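Local atomic coordinates of cytidine deaminase (Mycobacterium tuberculosis, PDB entry 4WIG), a protein that catalyses the zinc-dependent hydrolytic deamination of cytidine and 2'-deoxycytidine to uridine and 2'-deoxyuridine, probably recycling these nucleosides. Residues R93-L96 with L97-G101; I106-V110 with R111-L115. The protein carries 1 engineered substitution. One frame throughout, in Å; residues are numbered along the deposited sequence.

Overall arrangement
Contact 1 (93-96 with 97-101) covers most of helix 90-100 and the residue that leaves it, and contact 2 (106-110 with 111-115) runs from the end of strand 105-106 round a turn and along strand 113-114 to the first residue of helix 115-118. Their centres are about 15 Å apart. They meet through Leu-115, whose CD2 lies 3.4 Å from Leu-97 N, packing against the backbone of helix 90-100. Contact 1 is the nearer to the metal held by Cys-56, Cys-89 and Cys-92: the side chain of Arg-93 is about 8 Å from a zinc ion, that of Leu-115 about 11 Å. Measured between side chains, Leu-96 is about 4 Å from Glu-58, the probable proton donor, and Ile-106 about 7 Å.

Contact 1 (R93-L96 with L97-G101)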
# COMPACT_ATOMS: atom_id res chain seq x y z
N ARG A 93 -1.06 2.09 -12.52
CA ARG A 93 -0.81 3.13 -13.53
C ARG A 93 0.27 4.11 -13.04
O ARG A 93 1.17 4.46 -13.80
CB ARG A 93 -2.10 3.86 -13.91
CG ARG A 93 -3.05 2.96 -14.69
CD ARG A 93 -4.34 3.66 -15.12
NE ARG A 93 -5.36 2.66 -15.44
CZ ARG A 93 -6.52 2.91 -16.04
NH1 ARG A 93 -6.85 4.12 -16.43
NH2 ARG A 93 -7.36 1.91 -16.24
N GLN A 94 0.22 4.49 -11.76
CA GLN A 94 1.22 5.42 -11.22
C GLN A 94 2.58 4.75 -11.14
O GLN A 94 3.58 5.33 -11.57
CB GLN A 94 0.81 5.95 -9.83
CG GLN A 94 1.67 7.12 -9.35
CD GLN A 94 1.31 8.46 -9.99
OE1 GLN A 94 0.13 8.85 -10.06
NE2 GLN A 94 2.32 9.20 -10.42
N VAL A 95 2.63 3.51 -10.64
CA VAL A 95 3.89 2.78 -10.54
C VAL A 95 4.52 2.59 -11.93
O VAL A 95 5.71 2.85 -12.11
CB VAL A 95 3.71 1.43 -9.80
CG1 VAL A 95 4.99 0.61 -9.86
CG2 VAL A 95 3.33 1.66 -8.34
N LEU A 96 3.74 2.15 -12.91
CA LEU A 96 4.27 1.91 -14.26
C LEU A 96 4.78 3.21 -14.91
O LEU A 96 5.78 3.20 -15.64
CB LEU A 96 3.20 1.25 -15.14
CG LEU A 96 2.86 -0.22 -14.83
CD1 LEU A 96 1.63 -0.67 -15.61
CD2 LEU A 96 4.05 -1.09 -15.13
N LEU A 97 4.12 4.33 -14.61
CA LEU A 97 4.51 5.62 -15.17
C LEU A 97 5.94 6.01 -14.79
O LEU A 97 6.67 6.60 -15.59
CB LEU A 97 3.54 6.71 -14.73
CG LEU A 97 3.68 8.05 -15.46
CD1 LEU A 97 3.08 7.96 -16.85
CD2 LEU A 97 3.04 9.16 -14.65
N GLU A 98 6.33 5.66 -13.57
CA GLU A 98 7.67 5.92 -13.05
C GLU A 98 8.74 5.23 -13.90
O GLU A 98 9.88 5.71 -13.98
CB GLU A 98 7.75 5.40 -11.61
CG GLU A 98 9.02 5.75 -10.86
CD GLU A 98 9.02 7.17 -10.31
OE1 GLU A 98 10.10 7.78 -10.32
OE2 GLU A 98 7.96 7.67 -9.88
N HIS A 99 8.38 4.10 -14.50
CA HIS A 99 9.35 3.23 -15.17
C HIS A 99 9.23 3.16 -16.68
O HIS A 99 10.13 2.65 -17.34
CB HIS A 99 9.29 1.86 -14.52
CG HIS A 99 9.62 1.93 -13.07
ND1 HIS A 99 8.66 1.93 -12.07
CD2 HIS A 99 10.80 2.17 -12.46
CE1 HIS A 99 9.26 2.10 -10.90
NE2 HIS A 99 10.55 2.24 -11.11
N GLY A 100 8.13 3.67 -17.22
CA GLY A 100 7.93 3.73 -18.67
C GLY A 100 7.43 5.06 -19.21
O GLY A 100 7.45 5.27 -20.43
N GLY A 101 6.95 5.94 -18.34
CA GLY A 101 6.46 7.25 -18.74
C GLY A 101 5.17 7.21 -19.55
O GLY A 101 4.52 6.16 -19.68
O HOH W 1 4.81 7.83 -11.03
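Leu-97 sets its CB 3.4 Å from Arg-93 O and equally far from Gln-94 O, while its N donates to Arg-93 O (3.1 Å), a regular i to i+4 helix bond. At Glu-98 the backbone grip is looser, its N making weak bonds to both Gln-94 O and Val-95 O. A bend at chi2 carries the Glu-98 carboxylate to where one water, which takes a bond from Gln-94 NE2 and gives one to Gln-94 O at 2.8 Å, donates weakly to OE2; the carboxylate itself is held chiefly by Tyr-21, Tyr-24 and Val-49 of the second subunit. His-99, with CG beside the backbone N, turns its ring edge back toward the preceding turn and donates from ND1 to Val-95 O (3.1 Å), which lies 25° out of the ring plane; Glu-98 CG stands 3.6 Å above one ring face, near the rim. Leu-96 O serves two backbone donors, His-99 N from above the carbonyl plane and Gly-100 N, at 2.9 Å, almost head-on to the carbonyl. Gly-101 N still bonds Leu-97 O, but its phi is positive (68°), marking the departure from the helix. Helix 90-100, which joins strands 73-80 and 105-106 in a beta-alpha-beta unit, rests Val-95 and His-99 on helix 57-67, Leu-96 on strand 73-80, and Leu-97 on helix 115-118.

Contact 2 (I106-V110 with R111-L115); sequences IDHPV and RPRRL
His-108 and Arg-113 lay their flat groups over one another across the turn, and the imidazole can be followed outward from its root. CB lies 3.2 Å from Arg-111 O, its closest approach to the returning backbone. With CG anti to the backbone N (chi1 176°), the ring is carried out over the guanidinium, CG itself standing near Arg-111 O and Arg-113 NH1. ND1 sits 3.6 Å above the guanidinium plane of Arg-113, over its centre; it is buried here and has no hydrogen-bond partner in the model. Across the ring from ND1, on the same face, CD2 meets Arg-113 NH1 at 3.4 Å. At the far end CE1 comes within 3.1 Å of Arg-113 NH2, and NE2 lies close to both NH2 and NH1. The two planes are 33° apart, so the overlap is tilted rather than flat. Pro-109 CD stands 3.3 Å above the opposite face of the imidazole, near the rim, so both faces have a neighbour.

The backbone carrying them is a beta hairpin: Ile-106 and Arg-113 form an antiparallel hydrogen-bonded pair, with Ile-106 N to Arg-113 O at 2.8 Å and Arg-113 N to Ile-106 O at 2.9 Å. It joins strand 105-106 to strand 113-114, outermost within the chain, which runs antiparallel to it as in the cytidine deaminase fold.

Ile-106 O also receives a CA-H...O contact from Pro-112 CA (3.2 Å). Arg-113 bends at chi2 (-98°) and chi3, bringing NH1 back to a weak bond with Arg-111 O; its NH2 has a long, weak ion pair with Asp-121 of the third subunit. Asp-107 lies alongside Pro-112, its OD1 accepting from His-108 N and its OD2 salt-bridged to Arg-10. Beyond the pair, Ile-106 CG1 packs against Leu-115 CB, where Arg-114 is the N-cap of helix 115-118.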
# COMPACT_ATOMS: atom_id res chain seq x y z
N ILE A 106 0.09 0.09 -23.19
CA ILE A 106 -0.64 -0.85 -22.37
C ILE A 106 -1.63 -1.62 -23.23
O ILE A 106 -2.50 -1.03 -23.86
CB ILE A 106 -1.41 -0.09 -21.27
CG1 ILE A 106 -0.46 0.82 -20.44
CG2 ILE A 106 -2.20 -1.06 -20.40
CD1 ILE A 106 0.62 0.07 -19.70
N ASP A 107 -1.51 -2.95 -23.28
CA ASP A 107 -2.42 -3.77 -24.08
C ASP A 107 -3.87 -3.52 -23.71
O ASP A 107 -4.19 -3.20 -22.56
CB ASP A 107 -2.11 -5.27 -23.89
CG ASP A 107 -2.44 -6.10 -25.12
OD1 ASP A 107 -3.00 -5.57 -26.10
OD2 ASP A 107 -2.12 -7.30 -25.10
N HIS A 108 -4.74 -3.70 -24.69
CA HIS A 108 -6.15 -3.42 -24.54
C HIS A 108 -6.86 -4.31 -25.57
O HIS A 108 -6.28 -4.58 -26.62
CB HIS A 108 -6.39 -1.92 -24.77
CG HIS A 108 -7.83 -1.51 -24.74
ND1 HIS A 108 -8.41 -0.92 -23.64
CD2 HIS A 108 -8.80 -1.60 -25.67
CE1 HIS A 108 -9.68 -0.68 -23.90
NE2 HIS A 108 -9.94 -1.08 -25.12
N PRO A 109 -8.08 -4.80 -25.28
CA PRO A 109 -8.72 -5.73 -26.22
C PRO A 109 -8.94 -5.18 -27.64
O PRO A 109 -8.96 -5.94 -28.60
CB PRO A 109 -10.08 -6.02 -25.57
CG PRO A 109 -9.92 -5.68 -24.13
CD PRO A 109 -8.89 -4.58 -24.07
N VAL A 110 -9.13 -3.86 -27.75
CA VAL A 110 -9.40 -3.19 -29.03
C VAL A 110 -8.11 -2.65 -29.64
O VAL A 110 -7.74 -3.03 -30.75
CB VAL A 110 -10.41 -2.04 -28.85
CG1 VAL A 110 -10.68 -1.33 -30.18
CG2 VAL A 110 -11.72 -2.55 -28.25
N ARG A 111 -7.44 -1.76 -28.93
CA ARG A 111 -6.17 -1.21 -29.40
C ARG A 111 -5.35 -0.76 -28.20
O ARG A 111 -5.87 -0.05 -27.34
CB ARG A 111 -6.42 -0.01 -30.34
CG ARG A 111 -5.15 0.69 -30.84
CD ARG A 111 -5.48 1.87 -31.75
NE ARG A 111 -4.33 2.75 -32.01
CZ ARG A 111 -3.34 2.46 -32.85
NH1 ARG A 111 -3.34 1.32 -33.52
NH2 ARG A 111 -2.34 3.32 -33.02
N PRO A 112 -4.07 -1.18 -28.14
CA PRO A 112 -3.24 -0.75 -27.01
C PRO A 112 -3.20 0.78 -26.87
O PRO A 112 -3.31 1.51 -27.86
CB PRO A 112 -1.86 -1.32 -27.35
CG PRO A 112 -2.15 -2.51 -28.22
CD PRO A 112 -3.34 -2.09 -29.04
N ARG A 113 -3.06 1.24 -25.62
CA ARG A 113 -3.17 2.64 -25.27
C ARG A 113 -1.87 3.15 -24.67
O ARG A 113 -1.15 2.41 -24.00
CB ARG A 113 -4.27 2.83 -24.23
CG ARG A 113 -5.62 2.25 -24.62
CD ARG A 113 -6.55 3.30 -25.17
NE ARG A 113 -7.94 3.03 -24.81
CZ ARG A 113 -8.79 2.26 -25.51
NH1 ARG A 113 -8.42 1.65 -26.64
NH2 ARG A 113 -10.04 2.12 -25.06
N ARG A 114 -1.58 4.43 -24.90
CA ARG A 114 -0.50 5.11 -24.21
C ARG A 114 -0.86 5.28 -22.73
O ARG A 114 -1.99 5.63 -22.40
CB ARG A 114 -0.27 6.50 -24.79
CG ARG A 114 0.24 6.53 -26.22
CD ARG A 114 0.23 7.96 -26.76
NE ARG A 114 0.96 8.89 -25.89
CZ ARG A 114 0.41 9.79 -25.07
NH1 ARG A 114 1.20 10.57 -24.33
NH2 ARG A 114 -0.90 9.93 -24.97
N LEU A 115 0.10 5.06 -21.85
CA LEU A 115 -0.18 5.16 -20.41
C LEU A 115 -0.58 6.60 -20.07
O LEU A 115 -1.39 6.83 -19.16
CB LEU A 115 1.03 4.69 -19.58
CG LEU A 115 0.89 4.73 -18.06
CD1 LEU A 115 -0.35 3.98 -17.59
CD2 LEU A 115 2.13 4.16 -17.40